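PDB 3GIR: aminomethyltransferase from Bartonella henselae, which is a member of the aminomethyltransferase family, with a folate-binding family domain followed by a C-terminal barrel domain. Local coordinates for residues Lys34-Tyr39 against Ala53-Pro58; Ile81-Leu86 against Ala144-Ala149; Ala88-Lys93 against Glu137-Leu142; Glu171-Ala176 against Leu225-Ala230. One frame throughout, in Å; residues are numbered along the deposited sequence. Where two conformers were deposited one is given.

Contact 1: residues Lys34-Tyr39 against Ala53-Pro58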
# COMPACT_ATOMS: atom_id res chain seq x y z
N LYS A 34 9.05 10.17 -14.90
CA LYS A 34 7.97 11.12 -14.70
C LYS A 34 8.29 12.07 -13.58
O LYS A 34 8.97 11.71 -12.60
CB LYS A 34 6.68 10.38 -14.41
CG LYS A 34 6.15 9.51 -15.64
CD LYS A 34 5.07 8.54 -15.13
CE LYS A 34 4.53 7.62 -16.18
NZ LYS A 34 3.76 6.52 -15.50
N THR A 35 7.77 13.28 -13.69
CA THR A 35 8.06 14.34 -12.73
C THR A 35 6.82 14.61 -11.83
O THR A 35 5.73 14.87 -12.32
CB THR A 35 8.44 15.60 -13.47
OG1 THR A 35 9.66 15.32 -14.19
CG2 THR A 35 8.69 16.75 -12.55
N LEU A 36 7.04 14.67 -10.53
CA LEU A 36 5.99 15.06 -9.57
C LEU A 36 5.57 16.47 -9.79
O LEU A 36 6.41 17.38 -9.96
CB LEU A 36 6.52 14.95 -8.15
CG LEU A 36 6.76 13.54 -7.65
CD1 LEU A 36 7.61 13.57 -6.35
CD2 LEU A 36 5.45 12.72 -7.47
N PRO A 37 4.27 16.70 -9.78
CA PRO A 37 3.83 18.12 -9.78
C PRO A 37 4.50 19.04 -8.79
O PRO A 37 4.81 20.20 -9.12
CB PRO A 37 2.33 17.98 -9.47
CG PRO A 37 1.93 16.67 -10.04
CD PRO A 37 3.13 15.77 -9.74
N LEU A 38 4.76 18.58 -7.56
CA LEU A 38 5.42 19.36 -6.52
C LEU A 38 6.97 19.17 -6.46
O LEU A 38 7.57 19.47 -5.44
CB LEU A 38 4.81 19.00 -5.19
CG LEU A 38 3.31 19.26 -5.07
CD1 LEU A 38 2.85 18.87 -3.66
CD2 LEU A 38 2.95 20.75 -5.41
N TYR A 39 7.56 18.73 -7.58
CA TYR A 39 9.01 18.51 -7.64
C TYR A 39 9.80 19.67 -7.07
O TYR A 39 10.72 19.48 -6.27
CB TYR A 39 9.47 18.25 -9.07
CG TYR A 39 10.98 18.22 -9.21
CD1 TYR A 39 11.69 17.10 -8.87
CD2 TYR A 39 11.68 19.36 -9.60
CE1 TYR A 39 13.09 17.03 -8.99
CE2 TYR A 39 13.11 19.33 -9.70
CZ TYR A 39 13.77 18.13 -9.39
OH TYR A 39 15.13 18.05 -9.46
N ALA A 53 9.06 3.14 -9.75
CA ALA A 53 7.86 2.90 -10.57
C ALA A 53 7.74 3.84 -11.71
O ALA A 53 6.64 4.24 -12.11
CB ALA A 53 6.53 2.93 -9.66
N GLY A 54 8.88 4.23 -12.29
CA GLY A 54 8.91 5.14 -13.41
C GLY A 54 8.86 6.64 -13.15
O GLY A 54 8.83 7.43 -14.10
N TRP A 55 8.90 7.00 -11.85
CA TRP A 55 8.91 8.34 -11.39
C TRP A 55 10.21 8.72 -10.71
O TRP A 55 10.84 7.88 -10.12
CB TRP A 55 7.82 8.56 -10.31
CG TRP A 55 6.40 8.44 -10.89
CD1 TRP A 55 5.77 7.33 -11.21
CD2 TRP A 55 5.49 9.52 -11.14
NE1 TRP A 55 4.48 7.61 -11.67
CE2 TRP A 55 4.30 8.96 -11.65
CE3 TRP A 55 5.56 10.89 -10.97
CZ2 TRP A 55 3.16 9.74 -11.95
CZ3 TRP A 55 4.45 11.68 -11.29
CH2 TRP A 55 3.27 11.08 -11.78
N ARG A 56 10.57 9.99 -10.81
CA ARG A 56 11.68 10.57 -10.04
C ARG A 56 11.09 11.00 -8.65
O ARG A 56 10.35 12.00 -8.53
CB ARG A 56 12.39 11.71 -10.75
CG ARG A 56 13.47 12.39 -9.86
CD ARG A 56 14.37 13.38 -10.57
NE ARG A 56 15.20 12.70 -11.51
CZ ARG A 56 14.97 12.58 -12.82
NH1 ARG A 56 13.92 13.16 -13.40
NH2 ARG A 56 15.83 11.88 -13.56
N MET A 57 11.47 10.27 -7.63
CA MET A 57 10.85 10.44 -6.29
C MET A 57 11.86 10.89 -5.26
O MET A 57 13.04 10.47 -5.36
CB MET A 57 10.19 9.15 -5.82
CG MET A 57 9.07 8.63 -6.68
SD MET A 57 7.66 9.74 -6.73
CE MET A 57 6.93 9.43 -5.08
N PRO A 58 11.44 11.63 -4.25
CA PRO A 58 12.36 11.96 -3.17
C PRO A 58 12.56 10.73 -2.30
O PRO A 58 11.63 10.24 -1.64
CB PRO A 58 11.63 13.14 -2.46
CG PRO A 58 10.17 12.99 -2.84
CD PRO A 58 10.14 12.30 -4.11
O HOH W 1 2.56 5.65 -12.95
O HOH W 2 5.07 4.82 -14.13
O HOH W 3 11.66 14.90 -12.16
O HOH W 4 9.81 14.38 -9.70
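Two backbone hydrogen bonds tie Lys-34 to the neighbouring strand, both nearly straight: Lys-34 N gives its hydrogen to Gly-54 O at 2.9 Å, and Arg-56 N gives its own to Lys-34 O at 3.0 Å. Lys-34 therefore sits beside Trp-55 as a parallel bridge partner, and both side chains leave the sheet on the same face. Gly-54, at a positive phi of 84°, holds a conformation that suits glycine.

CH-pi packing accounts for much of the side-chain contact. Lys-34 CB lies over one face of the indole, 3.7 Å from the centroid of the Trp-55 six-membered ring, and the extended chain carries CD along the same face to Trp-55 CE2. Farther on, both Leu-36 methyls touch Met-57 SD; CD2 also reaches Trp-55 CE3, and CD1 meets Pro-58 CD tip to tip at 3.6 Å.

Waters complete the polar links. One accepts from both Lys-34 NZ and, in the plane of the indole, Trp-55 NE1; another takes a hydrogen from Leu-36 N and gives one to Arg-56 O; a third joins Thr-35 OG1 to Arg-56 NH1. Beyond Thr-35 the chain leaves the strand through a type I turn, Leu-36 to Tyr-39, into helix 39-44. The whole is a short parallel edge pairing, strand 34-35 added to the hairpin of strands 48-52 and 55-60.

Contact 2: residues Ile81-Leu86 against Ala144-Ala149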
# COMPACT_ATOMS: atom_id res chain seq x y z
N ILE A 81 2.75 11.40 -2.48
CA ILE A 81 2.43 10.15 -3.10
C ILE A 81 1.62 10.39 -4.40
O ILE A 81 0.79 9.59 -4.80
CB ILE A 81 1.78 9.13 -2.11
CG1 ILE A 81 0.57 9.71 -1.47
CG2 ILE A 81 2.84 8.73 -1.04
CD1 ILE A 81 -0.20 8.62 -0.67
N SER A 82 1.98 11.46 -5.11
CA SER A 82 1.30 11.89 -6.32
C SER A 82 1.60 10.98 -7.49
O SER A 82 1.05 11.19 -8.56
CB SER A 82 1.67 13.33 -6.69
OG SER A 82 1.26 14.23 -5.67
N HIS A 83 2.49 10.00 -7.32
CA HIS A 83 2.78 8.96 -8.29
C HIS A 83 1.68 7.91 -8.31
O HIS A 83 1.52 7.20 -9.32
CB HIS A 83 4.18 8.37 -8.03
CG HIS A 83 4.33 7.67 -6.73
ND1 HIS A 83 3.77 8.15 -5.56
CD2 HIS A 83 4.93 6.49 -6.39
CE1 HIS A 83 4.05 7.33 -4.56
NE2 HIS A 83 4.74 6.30 -5.04
N MET A 84 0.93 7.78 -7.23
CA MET A 84 -0.27 6.94 -7.18
C MET A 84 -1.35 7.57 -8.06
O MET A 84 -1.27 8.74 -8.42
CB MET A 84 -0.85 6.83 -5.76
CG MET A 84 0.11 6.35 -4.66
SD MET A 84 0.79 4.66 -4.81
CE MET A 84 -0.43 3.66 -4.06
N LYS A 85 -2.34 6.77 -8.43
CA LYS A 85 -3.37 7.18 -9.39
C LYS A 85 -4.75 6.94 -8.85
O LYS A 85 -5.06 5.84 -8.41
CB LYS A 85 -3.22 6.46 -10.75
CG LYS A 85 -3.95 7.11 -11.88
CD LYS A 85 -3.26 8.43 -12.31
CE LYS A 85 -3.94 9.10 -13.45
NZ LYS A 85 -3.14 10.31 -13.84
N LEU A 86 -5.56 7.99 -8.92
CA LEU A 86 -6.99 7.91 -8.58
C LEU A 86 -7.74 7.64 -9.86
O LEU A 86 -7.51 8.31 -10.89
CB LEU A 86 -7.46 9.25 -8.02
CG LEU A 86 -7.36 9.33 -6.51
CD1 LEU A 86 -5.92 9.36 -6.11
CD2 LEU A 86 -8.15 10.60 -6.08
N ALA A 144 -4.78 3.35 -7.22
CA ALA A 144 -3.92 2.36 -7.89
C ALA A 144 -2.48 2.67 -7.61
O ALA A 144 -2.10 3.84 -7.50
CB ALA A 144 -4.14 2.39 -9.40
N ASN A 145 -1.64 1.64 -7.57
CA ASN A 145 -0.22 1.90 -7.42
C ASN A 145 0.44 2.51 -8.61
O ASN A 145 0.06 2.23 -9.75
CB ASN A 145 0.46 0.53 -7.14
CG ASN A 145 0.27 0.08 -5.77
OD1 ASN A 145 -0.48 -0.93 -5.50
ND2 ASN A 145 0.89 0.80 -4.83
N ALA A 146 1.52 3.27 -8.39
CA ALA A 146 2.20 3.97 -9.44
C ALA A 146 2.62 3.09 -10.62
O ALA A 146 2.37 3.44 -11.78
CB ALA A 146 3.40 4.71 -8.83
N GLY A 147 3.24 1.99 -10.34
CA GLY A 147 3.78 1.16 -11.44
C GLY A 147 2.75 0.49 -12.31
O GLY A 147 3.03 0.04 -13.42
N ASN A 148 1.55 0.39 -11.77
CA ASN A 148 0.46 -0.34 -12.36
C ASN A 148 -0.68 0.49 -12.83
O ASN A 148 -1.68 -0.04 -13.30
CB ASN A 148 -0.10 -1.35 -11.33
CG ASN A 148 0.93 -2.35 -10.84
OD1 ASN A 148 1.01 -2.65 -9.64
ND2 ASN A 148 1.74 -2.83 -11.74
N ALA A 149 -0.59 1.80 -12.74
CA ALA A 149 -1.75 2.69 -12.96
C ALA A 149 -2.25 2.56 -14.40
O ALA A 149 -3.44 2.44 -14.64
CB ALA A 149 -1.34 4.12 -12.66
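An antiparallel pairing, where two inner strands of the five-stranded sheet of the folate-binding family region end, brings Lys-85, at the start of strand 85-90, beside Ala-144, the last residue of strand 139-144. This is a hydrogen-bonded pair: Lys-85 N donates to Ala-144 O at 3.1 Å, and Ala-144 N returns a shorter bond of 2.8 Å to Lys-85 O. Past it both segments leave the sheet, Ile-81 to Met-84 forming a type I turn and Asn-145 to Asn-148 leading into helix 149-159.

The two segments still touch beyond the pair. Ala-146 CB points at the first segment and touches both the carbonyl oxygen and the imidazole of His-83, lying 3.2 Å from His-83 O and 3.4 Å from His-83 CD2, a tight fit for a methyl group. The histidine has CG between the backbone N and the carbonyl carbon (chi1 64°), which keeps the ring near its own main chain, so that CD2 reaches the methyl that also meets the carbonyl oxygen. In one of its two conformers, Met-84 places SD over one face of this imidazole, offset toward the rim, and its bent chain runs alongside Asn-145, pointing the same way.

Outside the pair, Asn-145 N is hydrogen-bonded to Asp-128 OD2. On the side of the sheet where Lys-85 and Ala-144 project, the first residue of helix 149-159 closes the contact: Ala-149 CB rests against Lys-85 CB at 3.6 Å, while the rest of the lysine chain leads away.

Contact 3: residues Ala88-Lys93 against Glu137-Leu142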
# COMPACT_ATOMS: atom_id res chain seq x y z
N ALA A 88 -11.71 7.24 -10.98
CA ALA A 88 -13.16 7.34 -10.63
C ALA A 88 -13.95 6.33 -11.45
O ALA A 88 -13.63 6.04 -12.65
CB ALA A 88 -13.69 8.72 -10.88
N VAL A 89 -14.94 5.76 -10.80
CA VAL A 89 -15.82 4.79 -11.48
C VAL A 89 -17.25 5.33 -11.20
O VAL A 89 -17.65 5.43 -10.06
CB VAL A 89 -15.58 3.43 -10.87
CG1 VAL A 89 -16.64 2.41 -11.37
CG2 VAL A 89 -14.10 2.97 -11.16
N GLU A 90 -17.98 5.68 -12.27
CA GLU A 90 -19.21 6.44 -12.17
C GLU A 90 -20.21 5.93 -13.21
O GLU A 90 -19.82 5.81 -14.35
CB GLU A 90 -18.86 7.92 -12.48
CG GLU A 90 -20.03 8.84 -12.47
CD GLU A 90 -19.67 10.31 -12.64
OE1 GLU A 90 -18.48 10.64 -12.98
OE2 GLU A 90 -20.60 11.13 -12.46
N GLY A 91 -21.45 5.73 -12.83
CA GLY A 91 -22.52 5.49 -13.81
C GLY A 91 -23.54 4.58 -13.18
O GLY A 91 -23.38 4.05 -12.07
N PRO A 92 -24.64 4.36 -13.90
CA PRO A 92 -25.75 3.69 -13.24
C PRO A 92 -25.51 2.25 -12.89
O PRO A 92 -26.17 1.72 -12.04
CB PRO A 92 -26.91 3.82 -14.25
CG PRO A 92 -26.29 4.21 -15.50
CD PRO A 92 -24.98 4.92 -15.21
N LYS A 93 -24.57 1.61 -13.57
CA LYS A 93 -24.22 0.24 -13.26
C LYS A 93 -22.81 0.11 -12.67
O LYS A 93 -22.19 -0.95 -12.79
CB LYS A 93 -24.39 -0.62 -14.50
CG LYS A 93 -25.88 -0.54 -15.02
CD LYS A 93 -26.85 -1.15 -14.00
CE LYS A 93 -28.34 -1.13 -14.52
NZ LYS A 93 -29.25 -1.65 -13.41
N GLU A 137 -24.25 6.79 -4.36
CA GLU A 137 -24.91 5.59 -4.82
C GLU A 137 -24.25 5.10 -6.12
O GLU A 137 -24.08 3.92 -6.26
CB GLU A 137 -26.44 5.83 -4.98
CG GLU A 137 -27.21 4.68 -5.54
CD GLU A 137 -27.29 3.44 -4.64
OE1 GLU A 137 -27.44 3.56 -3.37
OE2 GLU A 137 -27.25 2.32 -5.21
N CYS A 138 -23.85 5.97 -7.05
CA CYS A 138 -23.29 5.48 -8.32
C CYS A 138 -21.93 6.01 -8.57
O CYS A 138 -21.53 6.12 -9.72
CB CYS A 138 -24.22 5.82 -9.49
SG CYS A 138 -25.86 4.99 -9.32
N ARG A 139 -21.18 6.30 -7.50
CA ARG A 139 -19.83 6.89 -7.69
C ARG A 139 -18.86 6.27 -6.72
O ARG A 139 -19.11 6.23 -5.51
CB ARG A 139 -19.75 8.42 -7.53
CG ARG A 139 -20.65 9.24 -8.48
CD ARG A 139 -20.64 10.73 -8.13
NE ARG A 139 -19.27 11.17 -8.01
CZ ARG A 139 -18.73 11.70 -6.91
NH1 ARG A 139 -19.46 12.02 -5.85
NH2 ARG A 139 -17.46 11.96 -6.92
N PHE A 140 -17.73 5.84 -7.25
CA PHE A 140 -16.68 5.20 -6.43
C PHE A 140 -15.31 5.72 -6.84
O PHE A 140 -15.15 6.27 -7.91
CB PHE A 140 -16.66 3.67 -6.66
CG PHE A 140 -17.90 2.93 -6.19
CD1 PHE A 140 -17.87 2.13 -5.09
CD2 PHE A 140 -19.07 2.99 -6.98
CE1 PHE A 140 -18.97 1.42 -4.71
CE2 PHE A 140 -20.20 2.32 -6.59
CZ PHE A 140 -20.16 1.52 -5.47
N MET A 141 -14.33 5.54 -5.99
CA MET A 141 -12.95 5.95 -6.27
C MET A 141 -12.09 4.70 -6.00
O MET A 141 -12.31 3.93 -5.06
CB MET A 141 -12.46 7.08 -5.33
CG MET A 141 -11.17 7.69 -5.69
SD MET A 141 -11.36 8.70 -7.20
CE MET A 141 -12.24 10.17 -6.55
N LEU A 142 -11.13 4.51 -6.88
CA LEU A 142 -10.06 3.52 -6.70
C LEU A 142 -8.74 4.27 -6.61
O LEU A 142 -8.48 5.23 -7.37
CB LEU A 142 -9.99 2.54 -7.90
CG LEU A 142 -11.08 1.48 -7.97
CD1 LEU A 142 -11.26 0.84 -9.41
CD2 LEU A 142 -10.81 0.41 -6.92
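Ala-88, Val-89 and Glu-90 pair antiparallel with Met-141, Phe-140 and Arg-139, the axes of strands 88-90 and 139-142 running 159° apart in direction, and three backbone bonds hold them: Val-89 N to Phe-140 O at 2.9 Å, Phe-140 N to Val-89 O at 2.8 Å and, one residue past the strand, Gly-91 N to Cys-138 O at 3.1 Å.

Val-89, Phe-140 and Leu-142 share the face beneath helix 94-101. Val-89 CG2, placed beside its own backbone N, meets Leu-142 CD1 at 4.0 Å, and Phe-97 and Leu-98 of the helix pack on the valine. Phe-140 reaches Val-95 and Leu-98 of the same helix. At the end of the pairing Cys-138 turns its side chain to the other strand, CB lying 3.2 Å from Gly-91 O and SG close to Pro-92 CA. Gly-91 itself, at a phi of 148°, adopts a backbone shape that suits glycine. The other face carries Ala-88 with Met-141, whose sulfur packs near Ala-88 CB, and Glu-90 with Arg-139. In one of the two conformers of Glu-90, these last two side chains lie alongside each other and point the same way, with Glu-90 CG 4.1 Å from Arg-139 CG.

Their contact is one of methylene groups: in that conformer Glu-90 OE2 stays 4.6 Å from Arg-139 NE, and Arg-139 NH2 makes its salt bridge to Glu-203 instead. The pairing thus rests on backbone bonds and apolar packing, to which the charges of Glu-90 and Arg-139 may add a longer-range attraction.

Contact 4: residues Glu171-Ala176 against Leu225-Ala230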
# COMPACT_ATOMS: atom_id res chain seq x y z
N GLU A 171 -6.38 13.44 -12.78
CA GLU A 171 -5.12 14.18 -12.56
C GLU A 171 -5.17 14.85 -11.19
O GLU A 171 -5.96 15.75 -10.95
CB GLU A 171 -4.92 15.24 -13.65
CG GLU A 171 -3.56 15.88 -13.59
CD GLU A 171 -3.13 16.61 -14.87
OE1 GLU A 171 -3.99 17.27 -15.49
OE2 GLU A 171 -1.91 16.55 -15.24
N ARG A 172 -4.34 14.35 -10.29
CA ARG A 172 -4.34 14.82 -8.92
C ARG A 172 -2.99 14.80 -8.29
O ARG A 172 -2.10 14.02 -8.66
CB ARG A 172 -5.21 13.87 -8.07
CG ARG A 172 -6.68 13.80 -8.40
CD ARG A 172 -7.43 15.00 -8.04
NE ARG A 172 -8.86 14.91 -8.32
CZ ARG A 172 -9.46 15.27 -9.45
NH1 ARG A 172 -8.75 15.72 -10.46
NH2 ARG A 172 -10.78 15.19 -9.60
N VAL A 173 -2.83 15.65 -7.28
CA VAL A 173 -1.77 15.46 -6.27
C VAL A 173 -2.38 14.66 -5.17
O VAL A 173 -3.55 14.82 -4.84
CB VAL A 173 -1.21 16.82 -5.78
CG1 VAL A 173 -0.56 16.73 -4.38
CG2 VAL A 173 -0.25 17.34 -6.81
N LEU A 174 -1.59 13.77 -4.59
CA LEU A 174 -1.99 12.96 -3.47
C LEU A 174 -0.91 13.10 -2.40
O LEU A 174 0.29 12.86 -2.66
CB LEU A 174 -2.13 11.46 -3.85
CG LEU A 174 -2.76 10.54 -2.76
CD1 LEU A 174 -4.19 10.85 -2.41
CD2 LEU A 174 -2.62 9.10 -3.31
N LEU A 175 -1.32 13.50 -1.20
CA LEU A 175 -0.44 13.70 -0.04
C LEU A 175 -0.91 12.77 1.05
O LEU A 175 -2.09 12.68 1.26
CB LEU A 175 -0.46 15.13 0.48
CG LEU A 175 -0.13 16.21 -0.53
CD1 LEU A 175 -0.39 17.62 0.04
CD2 LEU A 175 1.30 16.08 -0.90
N ALA A 176 -0.02 12.12 1.76
CA ALA A 176 -0.36 11.42 2.98
C ALA A 176 0.19 12.20 4.16
O ALA A 176 1.28 12.67 4.15
CB ALA A 176 0.29 10.02 2.95
N LEU A 225 -6.22 16.14 -4.38
CA LEU A 225 -6.77 17.43 -4.81
C LEU A 225 -6.22 17.81 -6.16
O LEU A 225 -5.23 17.31 -6.63
CB LEU A 225 -6.48 18.54 -3.77
CG LEU A 225 -5.08 19.13 -3.65
CD1 LEU A 225 -5.19 20.37 -2.64
CD2 LEU A 225 -4.05 18.10 -3.14
N PRO A 226 -6.89 18.78 -6.83
CA PRO A 226 -6.38 19.23 -8.09
C PRO A 226 -4.96 19.75 -8.00
O PRO A 226 -4.54 20.31 -7.00
CB PRO A 226 -7.36 20.38 -8.46
CG PRO A 226 -8.57 20.04 -7.72
CD PRO A 226 -8.12 19.48 -6.43
N ILE A 227 -4.22 19.57 -9.06
CA ILE A 227 -2.81 19.96 -9.15
C ILE A 227 -2.57 21.45 -8.88
O ILE A 227 -1.66 21.79 -8.14
CB ILE A 227 -2.13 19.45 -10.44
CG1 ILE A 227 -2.07 17.91 -10.43
CG2 ILE A 227 -0.78 20.12 -10.69
CD1 ILE A 227 -1.69 17.36 -11.80
N GLY A 228 -3.47 22.30 -9.37
CA GLY A 228 -3.29 23.75 -9.14
C GLY A 228 -3.50 24.24 -7.74
O GLY A 228 -3.12 25.38 -7.41
N CYS A 229 -4.09 23.41 -6.88
CA CYS A 229 -4.34 23.75 -5.47
C CYS A 229 -3.29 23.19 -4.51
O CYS A 229 -3.21 23.56 -3.36
CB CYS A 229 -5.64 23.15 -4.98
SG CYS A 229 -7.17 23.83 -5.82
N ALA A 230 -2.43 22.33 -5.05
CA ALA A 230 -1.63 21.48 -4.21
C ALA A 230 -0.47 22.13 -3.58
O ALA A 230 -0.14 21.80 -2.46
CB ALA A 230 -1.16 20.24 -5.00
O HOH W 5 -5.62 18.47 -11.38
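The last antiparallel bridge between the two strands, Val-173 with Leu-225, comes just before segment 225-230 turns from strand into helix, and the same valine packs against both. The bridge is a hydrogen-bonded pair: Val-173 N donates to Leu-225 O at 3.0 Å and Leu-225 N to Val-173 O, also at 3.0 Å. Pro-226 follows at once, and helix 227-238 begins.

The valine fills the angle between strand and helix. Ala-230 CB, one turn into the helix, abuts its branch point, 3.5 Å from both Val-173 CB and Val-173 CG2. Val-173 CG1 lies alongside Leu-225 CD2 at 3.9 Å, and Ile-227 CG1 passes CG2 at about a right angle. Pro-37 and Ser-82 also pack on this buried valine.

Where the strand pairing ends, a water takes over: it gives a hydrogen to Glu-171 O and accepts one from Ile-227 N, in the first turn of the helix. Glu-171 O also accepts from Arg-172 NH1 at 2.8 Å, so two donors meet at one carbonyl. The arginine chain bends at chi2 (-71°), which lays CD against Leu-225 O at 3.5 Å and returns the guanidinium to the preceding carbonyl; NH2 makes a long, weak ion pair with Asp-207. This is a strand-to-helix junction at the end of an inner strand of the mixed beta sheet, where strand 220-225 hands over to helix 227-238 beside strand 173-178.

From the N terminus, contact 1 closes first, a short loop that sets strand 34-35 beside strand 55-60. Contact 2 then opens at residues 81-86 and closes a longer loop at 144-149; contact 3 opens and closes within that loop, pairing the same two strands, 85-90 and 139-144, farther from the centre of the chain. Contact 4 follows in series and closes the loop from 171-176 to 225-230, joining the six-stranded mixed sheet to helix 227-238. No two loops cross. In space contacts 1, 2 and 4 adjoin: Trp-55 and Met-57 pack on His-83, Pro-37 on Val-173, and Ile-81 N probably bonds to Leu-174 O. Contact 3 touches contact 2 through Leu-86 and Met-141.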